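Local structure of cytoplasmic export protein 1 (Saccharomyces cerevisiae, 3VWA) at residues C203-K206 and D207-V210; G218-I222 and E223-K227; P353-Q356 and V357-L361; R397-T400 and L401-I404. The protein probably collects tRNA from nuclear export receptors at the nuclear pore complex and may deliver aminoacylated tRNA to the cytoplasmic translation machinery. All blocks are in the same frame, centred on the assembly; numbering follows the deposited sequence.

Contact 1 of 4, residues C203-K206 and D207-V210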
# COMPACT_ATOMS: atom_id res chain seq x y z
N CYS A 203 2.44 28.81 2.75
CA CYS A 203 2.89 27.50 3.27
C CYS A 203 4.41 27.42 3.54
O CYS A 203 4.89 26.41 4.05
CB CYS A 203 2.44 26.37 2.33
SG CYS A 203 0.80 25.70 2.72
N LEU A 204 5.14 28.48 3.22
CA LEU A 204 6.57 28.57 3.44
C LEU A 204 6.80 28.91 4.90
O LEU A 204 6.17 29.80 5.44
CB LEU A 204 7.17 29.67 2.55
CG LEU A 204 8.61 29.76 2.02
CD1 LEU A 204 9.62 30.30 3.04
CD2 LEU A 204 9.10 28.46 1.41
N PRO A 205 7.71 28.19 5.57
CA PRO A 205 7.96 28.45 6.96
C PRO A 205 8.38 29.91 7.14
O PRO A 205 9.18 30.43 6.36
CB PRO A 205 9.14 27.52 7.29
CG PRO A 205 9.00 26.39 6.33
CD PRO A 205 8.49 27.04 5.06
N LYS A 206 7.84 30.53 8.18
CA LYS A 206 8.19 31.90 8.57
C LYS A 206 9.69 32.01 8.72
O LYS A 206 10.31 32.90 8.14
CB LYS A 206 7.51 32.26 9.90
CG LYS A 206 6.12 32.86 9.78
CD LYS A 206 5.28 32.25 8.66
CE LYS A 206 4.33 33.27 8.04
NZ LYS A 206 4.99 34.60 7.83
N ASP A 207 10.28 31.05 9.43
CA ASP A 207 11.72 31.07 9.69
C ASP A 207 12.56 30.63 8.50
O ASP A 207 13.79 30.53 8.60
CB ASP A 207 12.09 30.28 10.96
CG ASP A 207 11.64 28.83 10.91
OD1 ASP A 207 11.83 28.10 11.91
OD2 ASP A 207 11.08 28.41 9.88
N TRP A 208 11.91 30.38 7.37
CA TRP A 208 12.65 30.12 6.12
C TRP A 208 12.53 31.26 5.16
O TRP A 208 13.19 31.27 4.12
CB TRP A 208 12.16 28.82 5.46
CG TRP A 208 12.61 27.55 6.17
CD1 TRP A 208 13.14 27.41 7.47
CD2 TRP A 208 12.57 26.19 5.65
NE1 TRP A 208 13.44 26.09 7.75
CE2 TRP A 208 13.12 25.31 6.71
CE3 TRP A 208 12.16 25.62 4.43
CZ2 TRP A 208 13.23 23.93 6.53
CZ3 TRP A 208 12.29 24.23 4.27
CH2 TRP A 208 12.79 23.41 5.30
N ILE A 209 11.67 32.24 5.46
CA ILE A 209 11.42 33.30 4.50
C ILE A 209 12.69 34.01 4.05
O ILE A 209 12.92 34.22 2.85
CB ILE A 209 10.33 34.30 4.97
CG1 ILE A 209 8.94 33.76 4.62
CG2 ILE A 209 10.51 35.63 4.27
CD1 ILE A 209 7.80 34.50 5.30
N VAL A 210 13.55 34.35 4.99
CA VAL A 210 14.64 35.24 4.62
C VAL A 210 15.69 34.42 3.90
O VAL A 210 16.25 34.87 2.89
CB VAL A 210 15.25 35.96 5.83
CG1 VAL A 210 16.63 36.50 5.47
CG2 VAL A 210 14.32 37.07 6.31

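Contact 2 of 4, residues G218-I222 and E223-K227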
# COMPACT_ATOMS: atom_id res chain seq x y z
N GLY A 218 20.59 35.16 -5.08
CA GLY A 218 21.96 34.72 -5.27
C GLY A 218 22.96 35.37 -4.33
O GLY A 218 24.15 35.45 -4.63
N LYS A 219 22.48 35.81 -3.18
CA LYS A 219 23.36 36.43 -2.22
C LYS A 219 24.21 35.41 -1.48
O LYS A 219 25.35 35.71 -1.17
CB LYS A 219 22.57 37.31 -1.25
CG LYS A 219 21.61 38.25 -1.96
CD LYS A 219 20.88 39.16 -0.98
CE LYS A 219 20.69 40.54 -1.60
NZ LYS A 219 19.75 41.41 -0.85
N ILE A 220 23.67 34.22 -1.21
CA ILE A 220 24.45 33.23 -0.44
C ILE A 220 24.58 31.88 -1.15
O ILE A 220 23.82 31.57 -2.08
CB ILE A 220 23.90 32.99 0.98
CG1 ILE A 220 22.50 32.36 0.91
CG2 ILE A 220 23.98 34.26 1.85
CD1 ILE A 220 21.90 32.04 2.26
N THR A 221 25.54 31.06 -0.71
CA THR A 221 25.74 29.76 -1.35
C THR A 221 24.71 28.73 -0.88
O THR A 221 24.05 28.91 0.16
CB THR A 221 27.16 29.19 -1.14
OG1 THR A 221 27.33 28.80 0.22
CG2 THR A 221 28.25 30.23 -1.56
N ILE A 222 24.59 27.65 -1.65
CA ILE A 222 23.69 26.58 -1.29
C ILE A 222 24.12 26.01 0.04
O ILE A 222 23.28 25.87 0.95
CB ILE A 222 23.63 25.47 -2.36
CG1 ILE A 222 22.91 25.97 -3.60
CG2 ILE A 222 22.92 24.23 -1.85
CD1 ILE A 222 23.30 25.19 -4.85
N GLU A 223 25.40 25.69 0.17
CA GLU A 223 25.91 25.10 1.42
C GLU A 223 25.65 26.04 2.61
O GLU A 223 25.39 25.58 3.71
CB GLU A 223 27.39 24.74 1.33
CG GLU A 223 28.30 25.88 1.74
CD GLU A 223 29.76 25.49 1.87
OE1 GLU A 223 30.06 24.41 2.45
OE2 GLU A 223 30.60 26.29 1.40
N ASN A 224 25.70 27.35 2.35
CA ASN A 224 25.46 28.33 3.41
C ASN A 224 23.99 28.29 3.76
O ASN A 224 23.65 28.26 4.93
CB ASN A 224 25.87 29.73 2.94
CG ASN A 224 25.98 30.72 4.10
OD1 ASN A 224 25.22 31.70 4.17
ND2 ASN A 224 26.94 30.47 5.01
N PHE A 225 23.14 28.25 2.73
CA PHE A 225 21.68 28.18 2.90
C PHE A 225 21.31 26.94 3.69
O PHE A 225 20.44 26.98 4.55
CB PHE A 225 21.01 28.20 1.53
CG PHE A 225 19.53 27.97 1.55
CD1 PHE A 225 18.64 29.02 1.75
CD2 PHE A 225 19.00 26.68 1.31
CE1 PHE A 225 17.26 28.82 1.75
CE2 PHE A 225 17.63 26.47 1.31
CZ PHE A 225 16.75 27.54 1.53
N ARG A 226 22.03 25.86 3.44
CA ARG A 226 21.79 24.60 4.10
C ARG A 226 22.04 24.65 5.65
O ARG A 226 21.23 24.19 6.44
CB ARG A 226 22.69 23.57 3.44
CG ARG A 226 22.35 22.15 3.77
CD ARG A 226 23.07 21.22 2.82
NE ARG A 226 22.87 19.87 3.31
CZ ARG A 226 23.71 18.87 3.08
NH1 ARG A 226 23.44 17.66 3.57
NH2 ARG A 226 24.81 19.11 2.36
N LYS A 227 23.18 25.19 6.07
CA LYS A 227 23.49 25.35 7.49
C LYS A 227 22.49 26.24 8.23
O LYS A 227 22.29 26.06 9.41
CB LYS A 227 24.91 25.89 7.70
CG LYS A 227 25.94 25.24 6.80
CD LYS A 227 27.34 25.27 7.38
CE LYS A 227 28.27 24.37 6.55
NZ LYS A 227 29.70 24.53 6.93

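Contact 3 of 4, residues P353-Q356 and V357-L361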
# COMPACT_ATOMS: atom_id res chain seq x y z
N PRO A 353 1.14 -18.76 17.75
CA PRO A 353 -0.00 -19.09 18.62
C PRO A 353 -0.52 -17.90 19.42
O PRO A 353 -1.42 -18.07 20.25
CB PRO A 353 0.54 -20.25 19.50
CG PRO A 353 1.77 -20.74 18.79
CD PRO A 353 2.35 -19.52 18.11
N ASP A 354 0.00 -16.70 19.16
CA ASP A 354 -0.48 -15.51 19.88
C ASP A 354 -1.93 -15.06 19.53
O ASP A 354 -2.24 -14.79 18.40
CB ASP A 354 0.46 -14.32 19.70
CG ASP A 354 0.31 -13.34 20.83
OD1 ASP A 354 -0.15 -12.21 20.62
OD2 ASP A 354 0.61 -13.74 21.96
N ARG A 355 -2.75 -14.96 20.55
CA ARG A 355 -4.17 -14.63 20.46
C ARG A 355 -4.40 -13.21 19.95
O ARG A 355 -5.28 -12.97 19.15
CB ARG A 355 -4.72 -14.69 21.88
CG ARG A 355 -6.20 -14.96 22.03
CD ARG A 355 -6.31 -16.43 22.30
NE ARG A 355 -6.32 -16.76 23.70
CZ ARG A 355 -6.08 -17.97 24.21
NH1 ARG A 355 -6.10 -18.14 25.53
NH2 ARG A 355 -5.81 -19.00 23.41
N GLN A 356 -3.61 -12.27 20.44
CA GLN A 356 -3.75 -10.88 20.04
C GLN A 356 -3.35 -10.64 18.57
O GLN A 356 -3.85 -9.72 17.91
CB GLN A 356 -2.92 -10.03 21.03
CG GLN A 356 -3.52 -10.03 22.45
CD GLN A 356 -5.06 -9.87 22.48
OE1 GLN A 356 -5.64 -8.95 21.87
NE2 GLN A 356 -5.72 -10.76 23.24
N VAL A 357 -2.41 -11.45 18.08
CA VAL A 357 -2.08 -11.47 16.69
C VAL A 357 -3.29 -11.92 15.86
O VAL A 357 -3.67 -11.27 14.89
CB VAL A 357 -0.88 -12.42 16.39
CG1 VAL A 357 -0.73 -12.64 14.90
CG2 VAL A 357 0.43 -11.83 16.93
N ARG A 358 -3.83 -13.07 16.22
CA ARG A 358 -4.94 -13.68 15.53
C ARG A 358 -6.18 -12.73 15.53
O ARG A 358 -6.81 -12.58 14.49
CB ARG A 358 -5.28 -15.03 16.15
CG ARG A 358 -6.52 -15.68 15.53
CD ARG A 358 -6.29 -16.04 14.06
NE ARG A 358 -5.29 -17.11 13.90
CZ ARG A 358 -5.52 -18.42 14.06
NH1 ARG A 358 -4.53 -19.31 13.83
NH2 ARG A 358 -6.74 -18.85 14.41
N PHE A 359 -6.51 -12.08 16.64
CA PHE A 359 -7.59 -11.05 16.58
C PHE A 359 -7.26 -9.99 15.48
O PHE A 359 -8.12 -9.52 14.72
CB PHE A 359 -7.72 -10.33 17.92
CG PHE A 359 -8.49 -11.10 18.99
CD1 PHE A 359 -9.85 -11.42 18.82
CD2 PHE A 359 -7.87 -11.45 20.21
CE1 PHE A 359 -10.55 -12.09 19.84
CE2 PHE A 359 -8.56 -12.14 21.20
CZ PHE A 359 -9.91 -12.45 21.02
N LEU A 360 -5.98 -9.59 15.42
CA LEU A 360 -5.63 -8.55 14.46
C LEU A 360 -5.86 -9.07 13.01
O LEU A 360 -6.38 -8.30 12.16
CB LEU A 360 -4.20 -8.07 14.65
CG LEU A 360 -3.68 -7.10 13.61
CD1 LEU A 360 -4.45 -5.76 13.42
CD2 LEU A 360 -2.22 -6.88 13.94
N LEU A 361 -5.46 -10.33 12.76
CA LEU A 361 -5.55 -10.93 11.45
C LEU A 361 -7.01 -11.16 11.05
O LEU A 361 -7.39 -11.02 9.88
CB LEU A 361 -4.87 -12.32 11.46
CG LEU A 361 -3.35 -12.39 11.59
CD1 LEU A 361 -2.89 -13.82 11.88
CD2 LEU A 361 -2.71 -11.83 10.33

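Contact 4 of 4, residues R397-T400 and L401-I404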
# COMPACT_ATOMS: atom_id res chain seq x y z
N ARG A 397 -12.94 -17.63 19.70
CA ARG A 397 -13.90 -18.54 19.03
C ARG A 397 -15.05 -17.79 18.38
O ARG A 397 -15.32 -18.02 17.20
CB ARG A 397 -14.48 -19.57 19.99
CG ARG A 397 -13.42 -20.30 20.76
CD ARG A 397 -13.95 -21.62 21.30
NE ARG A 397 -15.09 -21.51 22.21
CZ ARG A 397 -14.99 -21.27 23.53
NH1 ARG A 397 -13.80 -21.06 24.10
NH2 ARG A 397 -16.07 -21.24 24.29
N LEU A 398 -15.70 -16.90 19.12
CA LEU A 398 -16.76 -16.07 18.52
C LEU A 398 -16.26 -15.27 17.32
O LEU A 398 -16.84 -15.32 16.26
CB LEU A 398 -17.38 -15.09 19.53
CG LEU A 398 -18.58 -14.24 19.06
CD1 LEU A 398 -19.76 -15.10 18.66
CD2 LEU A 398 -19.01 -13.19 20.12
N GLN A 399 -15.16 -14.55 17.46
CA GLN A 399 -14.72 -13.80 16.29
C GLN A 399 -14.37 -14.69 15.11
O GLN A 399 -14.63 -14.30 13.97
CB GLN A 399 -13.59 -12.82 16.57
CG GLN A 399 -13.98 -11.70 17.52
CD GLN A 399 -15.19 -10.91 17.03
OE1 GLN A 399 -16.24 -11.03 17.59
NE2 GLN A 399 -15.03 -10.10 15.98
N THR A 400 -13.73 -15.84 15.35
CA THR A 400 -13.43 -16.72 14.24
C THR A 400 -14.79 -17.05 13.60
O THR A 400 -14.96 -16.92 12.41
CB THR A 400 -12.71 -18.01 14.68
OG1 THR A 400 -11.53 -17.70 15.46
CG2 THR A 400 -12.29 -18.83 13.50
N LEU A 401 -15.76 -17.42 14.42
CA LEU A 401 -17.06 -17.78 13.93
C LEU A 401 -17.67 -16.74 13.03
O LEU A 401 -18.06 -17.05 11.90
CB LEU A 401 -17.98 -18.16 15.08
CG LEU A 401 -19.46 -18.42 14.76
CD1 LEU A 401 -19.68 -19.57 13.75
CD2 LEU A 401 -20.11 -18.72 16.10
N LYS A 402 -17.70 -15.50 13.48
CA LYS A 402 -18.30 -14.40 12.72
C LYS A 402 -17.53 -14.04 11.44
O LYS A 402 -17.95 -13.17 10.65
CB LYS A 402 -18.27 -13.13 13.57
CG LYS A 402 -19.17 -13.11 14.79
CD LYS A 402 -19.31 -11.65 15.22
CE LYS A 402 -20.15 -11.52 16.49
NZ LYS A 402 -20.51 -10.10 16.77
N THR A 403 -16.36 -14.61 11.27
CA THR A 403 -15.53 -14.25 10.13
C THR A 403 -15.69 -15.29 9.02
O THR A 403 -15.23 -15.08 7.93
CB THR A 403 -14.05 -14.14 10.61
OG1 THR A 403 -13.98 -13.05 11.54
CG2 THR A 403 -13.08 -13.85 9.50
N ILE A 404 -16.32 -16.43 9.31
CA ILE A 404 -16.41 -17.55 8.38
C ILE A 404 -17.06 -17.15 7.05
O ILE A 404 -16.57 -17.54 5.99
CB ILE A 404 -17.19 -18.74 9.02
CG1 ILE A 404 -16.27 -19.53 9.97
CG2 ILE A 404 -17.70 -19.70 7.95
CD1 ILE A 404 -17.01 -20.51 10.87
O HOH W 1 -18.31 -9.35 17.78

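Contact 1 of 4, residues C203-K206 and D207-V210
P205 lies over one face of the W208 indole, displaced toward its rim, with P205 CG 3.6 Å from W208 CD2. P205 CB adds a CH-pi contact, 4.0 Å from the centroid of the five-membered ring of W208. At the indole's edge, W208 NE1 makes a hydrogen bond to T232 OG1, while T234 and W235 of helix 233-237 also touch the W208 side chain. W208 CG stands anti to the carbonyl carbon (chi1 -73°), which swings the indole back along the chain to the proline. P205 suits its place because a rigid, flat-sided ring with polarised C-H groups packs well on an aromatic face. L204 fills the space beside it: its CD1 methyl rests 3.8 Å from W208 CB and 3.9 Å from I209 CG1. The backbone tightens the same turn, with W208 N donating to P205 O at 2.9 Å and I209 N to K206 O at 3.1 Å. D207 OD2 comes 3.4 Å from P205 CB and is itself hydrogen-bonded to T234 OG1. On the exposed side, K206 and I209 run side by side. With an alanine in place of W208, P205 would probably lose its aromatic partner and T232 OG1 the indole N-H. The contact thus joins a CH-pi contact of proline on indole to polar rims, as befits a turn leading into helix 209-216 of the kinase-like part: P205 and W208 pack on helix 233-237, and the indole N-H and the carboxylate find the hydroxyls of T232, just before that helix, and T234 on it.

Contact 2 of 4, residues G218-I222 and E223-K227
T221 caps helix 222-231 as its N-cap residue, its OG1 accepting from N224 N and its O from F225 N. The helix follows a short loop from helix 209-216, which ends in a Schellman motif with G218, at positive phi, as its C-prime residue. E223 opens the second segment; its CG passes 3.4 Å from T221 OG1, and its carboxylate makes a long, weak ion pair with K124. N224 comes next: its N donates to T221 OG1 at 3.0 Å. That hydroxyl sits between the backbone N and the carbonyl carbon of T221 (chi1 71°), which turns it to N224 N; threonine suits the place because its short side chain carries an acceptor close to the backbone. The N224 side chain crosses I220 at about a right angle, OD1 lying 3.7 Å from I220 CG2 and also taking a weak hydrogen bond from R228 NE. F225 N then bonds to T221 O at 2.8 Å, and I220 CD1 packs on F225 CB at 4.0 Å, on the edge side of the ring. The ring itself is buried against helices 209-216, 186-198 and 106-122, a place for a large apolar group, and I222 packs on the last two. R226 completes the turn, its N donating to I222 O at 2.8 Å.

Contact 3 of 4, residues P353-Q356 and V357-L361
R355 O accepts the backbone N-H of F359 at 2.9 Å, in a nearly straight bond of 169°. F359 CD2 also comes 3.2 Å from R355 O, obliquely to the ring. R355 and F359 lie side by side, and the touching atom of the arginine is CG, 3.8 Å from F359 CE2. From the next position Q356 crosses the same ring; its chain bends at chi2 (-43°), which lays the amide against the phenyl, tilted 35° to it, with OE1 3.7 Å from F359 CD2. Long, bendable chains suit this flank: arginine packs with carbon and sends its charge onward, while glutamine offers its flat amide. D354 is the N-cap of helix 355-368. Its carboxylate OD1 accepts weakly from V357 N at 3.5 Å, and its CB abuts V357 CG2 at 3.7 Å, the two side chains meeting at about a right angle. In the helical part that precedes the first annotated HEAT repeat, F359 packs on T395 and L396 of helix 394-407, and R355 forms a salt bridge with D391 in the loop before that helix. V357 and L360 face helix 321-335, while R358 NH1 bonds to F350 O at the end of helix 342-351.

Contact 4 of 4, residues R397-T400 and L401-I404
T403 OG1 donates to Q399 O at 2.8 Å, folding the hydroxyl back onto the preceding turn of helix 394-407. The hydroxyl stands anti to the carbonyl carbon (chi1 -64°), which directs it back along the helix. A valine at this place would probably leave Q399 O without that hydroxyl donor. T403 N bonds to T400 O at 2.9 Å, three residues back. By contrast, K402 N to L398 O (2.9 Å) and L401 N to R397 O (2.9 Å) keep the regular alpha pattern. K402, extended beyond CG, crosses L398 obliquely, its CE 4.1 Å from L398 CG, so the methylenes pack while the charge goes on to a water. That water also donates to Q399 OE1 at 2.7 Å and bridges the two side chains. In the second shell, T400 OG1 bonds to L396 O, a common way for a helical threonine to hide its hydroxyl. R397 is held by a salt bridge to D430 and a bond from NH1 to D391 O. The contact lies in HEAT repeat 1; around it, L401 and I404 face helix 413-427, T400 and T403 lie against F385 of helix 374-387, and L398, L401 and K402 pack on helix 433-446.

Contacts 1 and 2 belong to the kinase-like part and contacts 3 and 4 to the helical part, contact 4 within HEAT repeat 1, with about 54 Å between the centres of contacts 1 and 4. Contact 4 is the buried one, contacts 1 and 3 are partly buried, and contact 2 lies at the surface. Contacts 1 to 3 all work at helix beginnings, but by different means: a proline on an indole, a threonine hydroxyl cap, a weak aspartate cap. Contact 4 lies within a helix. Contacts 3 and 4 touch, F359 of 355-368 packing on Q399 of 394-407, and both reach D391, the former through its carboxylate and the latter through its carbonyl.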